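PDB 5HXW: L-amino acid deaminase from Proteus vulgaris, which probably catalyses the FAD-dependent oxidative deamination of L-amino acids to the corresponding 2-oxo acids. Local coordinates for residues Ser243-Gln248 / Thr342-Asp347. Numbering follows the deposited sequence.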
ATOM      1  N   SER A 243      12.957   0.599   0.260  1.00 60.67           N
ATOM      2  CA  SER A 243      13.351   1.531  -0.803  1.00 61.84           C
ATOM      3  C   SER A 243      14.381   2.582  -0.371  1.00 63.38           C
ATOM      4  O   SER A 243      15.306   2.889  -1.133  1.00 65.36           O
ATOM      5  CB  SER A 243      12.123   2.202  -1.417  1.00 61.44           C
ATOM      6  OG  SER A 243      11.305   1.257  -2.083  1.00 60.00           O
ATOM      7  N   ARG A 244      14.221   3.115   0.842  1.00 63.13           N
ATOM      8  CA  ARG A 244      15.191   4.043   1.433  1.00 63.80           C
ATOM      9  C   ARG A 244      16.594   3.425   1.507  1.00 64.75           C
ATOM     10  O   ARG A 244      17.576   4.047   1.074  1.00 67.18           O
ATOM     11  CB  ARG A 244      14.741   4.514   2.827  1.00 62.94           C
ATOM     12  CG  ARG A 244      15.850   5.218   3.587  1.00 63.15           C
ATOM     13  CD  ARG A 244      15.465   5.767   4.944  1.00 62.67           C
ATOM     14  NE  ARG A 244      16.671   6.266   5.613  1.00 63.55           N
ATOM     15  CZ  ARG A 244      17.228   7.464   5.416  1.00 64.26           C
ATOM     16  NH1 ARG A 244      16.698   8.342   4.570  1.00 63.98           N
ATOM     17  NH2 ARG A 244      18.331   7.788   6.080  1.00 65.30           N
ATOM     18  N   LEU A 245      16.664   2.207   2.045  1.00 63.71           N
ATOM     19  CA  LEU A 245      17.920   1.483   2.239  1.00 64.63           C
ATOM     20  C   LEU A 245      18.637   1.177   0.917  1.00 66.17           C
ATOM     21  O   LEU A 245      19.869   1.233   0.854  1.00 67.72           O
ATOM     22  CB  LEU A 245      17.679   0.204   3.054  1.00 63.70           C
ATOM     23  CG  LEU A 245      18.841  -0.641   3.598  1.00 64.77           C
ATOM     24  CD1 LEU A 245      19.757   0.128   4.542  1.00 65.59           C
ATOM     25  CD2 LEU A 245      18.281  -1.870   4.295  1.00 63.86           C
ATOM     26  N   PHE A 246      17.862   0.873  -0.127  1.00 65.79           N
ATOM     27  CA  PHE A 246      18.400   0.661  -1.475  1.00 66.36           C
ATOM     28  C   PHE A 246      19.041   1.931  -2.044  1.00 68.04           C
ATOM     29  O   PHE A 246      20.126   1.870  -2.623  1.00 69.58           O
ATOM     30  CB  PHE A 246      17.314   0.120  -2.421  1.00 65.25           C
ATOM     31  CG  PHE A 246      17.846  -0.368  -3.742  1.00 65.44           C
ATOM     32  CD1 PHE A 246      18.344  -1.666  -3.874  1.00 65.38           C
ATOM     33  CD2 PHE A 246      17.857   0.472  -4.860  1.00 66.56           C
ATOM     34  CE1 PHE A 246      18.847  -2.113  -5.092  1.00 66.70           C
ATOM     35  CE2 PHE A 246      18.360   0.030  -6.081  1.00 67.62           C
ATOM     36  CZ  PHE A 246      18.853  -1.265  -6.197  1.00 67.61           C
ATOM     37  N   MET A 247      18.369   3.067  -1.866  1.00 68.52           N
ATOM     38  CA  MET A 247      18.856   4.355  -2.377  1.00 70.42           C
ATOM     39  C   MET A 247      19.953   4.974  -1.498  1.00 72.12           C
ATOM     40  O   MET A 247      20.707   5.842  -1.962  1.00 73.45           O
ATOM     41  CB  MET A 247      17.698   5.338  -2.584  1.00 70.17           C
ATOM     42  CG  MET A 247      16.617   4.882  -3.563  1.00 69.64           C
ATOM     43  SD  MET A 247      17.192   4.445  -5.219  1.00 71.13           S
ATOM     44  CE  MET A 247      17.694   6.041  -5.869  1.00 73.11           C
ATOM     45  N   GLN A 248      20.029   4.530  -0.241  1.00 71.47           N
ATOM     46  CA  GLN A 248      21.117   4.898   0.672  1.00 72.82           C
ATOM     47  C   GLN A 248      22.483   4.458   0.160  1.00 73.63           C
ATOM     48  O   GLN A 248      23.433   5.243   0.176  1.00 75.31           O
ATOM     49  CB  GLN A 248      20.887   4.307   2.059  1.00 72.49           C
ATOM     50  CG  GLN A 248      20.540   5.331   3.120  1.00 72.93           C
ATOM     51  CD  GLN A 248      20.886   4.847   4.512  1.00 73.44           C
ATOM     52  OE1 GLN A 248      20.473   3.762   4.933  1.00 72.78           O
ATOM     53  NE2 GLN A 248      21.645   5.654   5.240  1.00 74.36           N
ATOM     54  N   THR A 342      24.831   1.322   6.098  1.00 78.20           N
ATOM     55  CA  THR A 342      24.415   2.396   5.196  1.00 77.75           C
ATOM     56  C   THR A 342      25.054   2.195   3.821  1.00 78.14           C
ATOM     57  O   THR A 342      24.551   2.703   2.816  1.00 77.65           O
ATOM     58  CB  THR A 342      24.767   3.795   5.751  1.00 78.83           C
ATOM     59  OG1 THR A 342      26.182   3.899   5.946  1.00 81.70           O
ATOM     60  CG2 THR A 342      24.054   4.057   7.078  1.00 78.17           C
ATOM     61  N   HIS A 343      26.161   1.449   3.799  1.00 79.54           N
ATOM     62  CA  HIS A 343      26.898   1.133   2.573  1.00 81.09           C
ATOM     63  C   HIS A 343      27.445  -0.287   2.562  1.00 81.08           C
ATOM     64  O   HIS A 343      27.892  -0.804   3.589  1.00 81.78           O
ATOM     65  CB  HIS A 343      28.021   2.141   2.333  1.00 83.74           C
ATOM     66  CG  HIS A 343      27.540   3.438   1.768  1.00 85.54           C
ATOM     67  ND1 HIS A 343      27.069   4.464   2.559  1.00 86.05           N
ATOM     68  CD2 HIS A 343      27.427   3.866   0.489  1.00 86.67           C
ATOM     69  CE1 HIS A 343      26.698   5.473   1.792  1.00 86.71           C
ATOM     70  NE2 HIS A 343      26.907   5.137   0.532  1.00 87.36           N
ATOM     71  N   TRP A 344      27.384  -0.908   1.386  1.00 80.45           N
ATOM     72  CA  TRP A 344      27.891  -2.260   1.165  1.00 80.69           C
ATOM     73  C   TRP A 344      28.346  -2.447  -0.278  1.00 82.54           C
ATOM     74  O   TRP A 344      27.790  -1.843  -1.204  1.00 81.73           O
ATOM     75  CB  TRP A 344      26.840  -3.313   1.535  1.00 78.36           C
ATOM     76  CG  TRP A 344      25.538  -3.169   0.792  1.00 76.71           C
ATOM     77  CD1 TRP A 344      25.187  -3.784  -0.378  1.00 76.07           C
ATOM     78  CD2 TRP A 344      24.418  -2.353   1.167  1.00 74.60           C
ATOM     79  NE1 TRP A 344      23.923  -3.404  -0.753  1.00 74.06           N
ATOM     80  CE2 TRP A 344      23.424  -2.529   0.175  1.00 73.29           C
ATOM     81  CE3 TRP A 344      24.157  -1.491   2.247  1.00 74.03           C
ATOM     82  CZ2 TRP A 344      22.184  -1.875   0.227  1.00 71.70           C
ATOM     83  CZ3 TRP A 344      22.920  -0.837   2.299  1.00 72.65           C
ATOM     84  CH2 TRP A 344      21.949  -1.038   1.293  1.00 71.57           C
ATOM     85  N   ASN A 345      29.370  -3.282  -0.450  1.00 84.76           N
ATOM     86  CA  ASN A 345      29.863  -3.670  -1.765  1.00 86.13           C
ATOM     87  C   ASN A 345      28.898  -4.645  -2.428  1.00 85.07           C
ATOM     88  O   ASN A 345      28.261  -5.458  -1.752  1.00 84.05           O
ATOM     89  CB  ASN A 345      31.255  -4.284  -1.645  1.00 88.73           C
ATOM     90  CG  ASN A 345      32.281  -3.300  -1.115  1.00 90.77           C
ATOM     91  OD1 ASN A 345      32.645  -2.335  -1.792  1.00 92.19           O
ATOM     92  ND2 ASN A 345      32.758  -3.542   0.102  1.00 90.88           N
ATOM     93  N   LEU A 346      28.797  -4.557  -3.753  1.00 85.25           N
ATOM     94  CA  LEU A 346      27.815  -5.341  -4.510  1.00 83.98           C
ATOM     95  C   LEU A 346      28.190  -6.823  -4.664  1.00 85.18           C
ATOM     96  O   LEU A 346      27.377  -7.629  -5.123  1.00 83.99           O
ATOM     97  CB  LEU A 346      27.517  -4.681  -5.869  1.00 83.66           C
ATOM     98  CG  LEU A 346      27.086  -3.202  -5.910  1.00 83.01           C
ATOM     99  CD1 LEU A 346      26.859  -2.743  -7.343  1.00 83.69           C
ATOM    100  CD2 LEU A 346      25.849  -2.918  -5.068  1.00 80.30           C
ATOM    101  N   ASP A 347      29.412  -7.170  -4.266  1.00 87.94           N
ATOM    102  CA  ASP A 347      29.879  -8.556  -4.267  1.00 90.33           C
ATOM    103  C   ASP A 347      29.745  -9.227  -2.890  1.00 90.21           C
ATOM    104  O   ASP A 347      30.119 -10.394  -2.725  1.00 91.56           O
ATOM    105  CB  ASP A 347      31.325  -8.639  -4.785  1.00 93.84           C
ATOM    106  CG  ASP A 347      32.309  -7.853  -3.928  1.00 95.96           C
ATOM    107  OD1 ASP A 347      32.151  -6.619  -3.805  1.00 96.15           O
ATOM    108  OD2 ASP A 347      33.252  -8.472  -3.388  1.00 97.89           O
TER
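The indole of Trp-344 meets helix 243-248 with the rim of its six-membered ring, and the helix does not stack on either face. Leu-245 O lies at that edge, near the ring plane, 3.1 Å from Trp-344 CH2. The Leu-245 side chain comes to the same edge from the other side of the ring plane. Its CG is 3.9 Å from Trp-344 CH2, and its CD1 is 4.0 Å from Trp-344 CZ3. The indole CG sits between the backbone N and carbonyl carbon of Trp-344 (chi1 57°), and this swings the ring in toward the helix. Two hydrogen bonds help fix the tryptophan: its NE1 to Arg-211 O, and its backbone N to Asn-249 OD1.

The fold is the Rossmann-type FAD-binding domain of the DAO family. Helix 243-248 follows strand 235-237 of the six-stranded sheet. Arg-211 lies on strand 210-216 of the three-stranded antiparallel sheet. Trp-344 thus bridges the helix and this second sheet. One residue after Leu-245, Phe-246 turns away from the loop and touches FAD.

At the end of the helix, Gln-248 and Thr-342 cross at a slant. Thr-342 CB lies off the NE2 end of the amide, well to one side of its plane, 3.7 Å from Gln-248 NE2. Thr-342 CG2 is 3.4 Å from the same nitrogen, but tilted off the amide plane. This is van der Waals contact. Gln-248 O approaches the His-343 ring obliquely, 3.5 Å from His-343 NE2, with an angle too poor for a hydrogen bond. That nitrogen instead makes a weak hydrogen bond to Asn-251 OD1. No hydrogen bond joins the two segments directly. Pro-351 of helix 351-354 touches both Leu-245 and Trp-344.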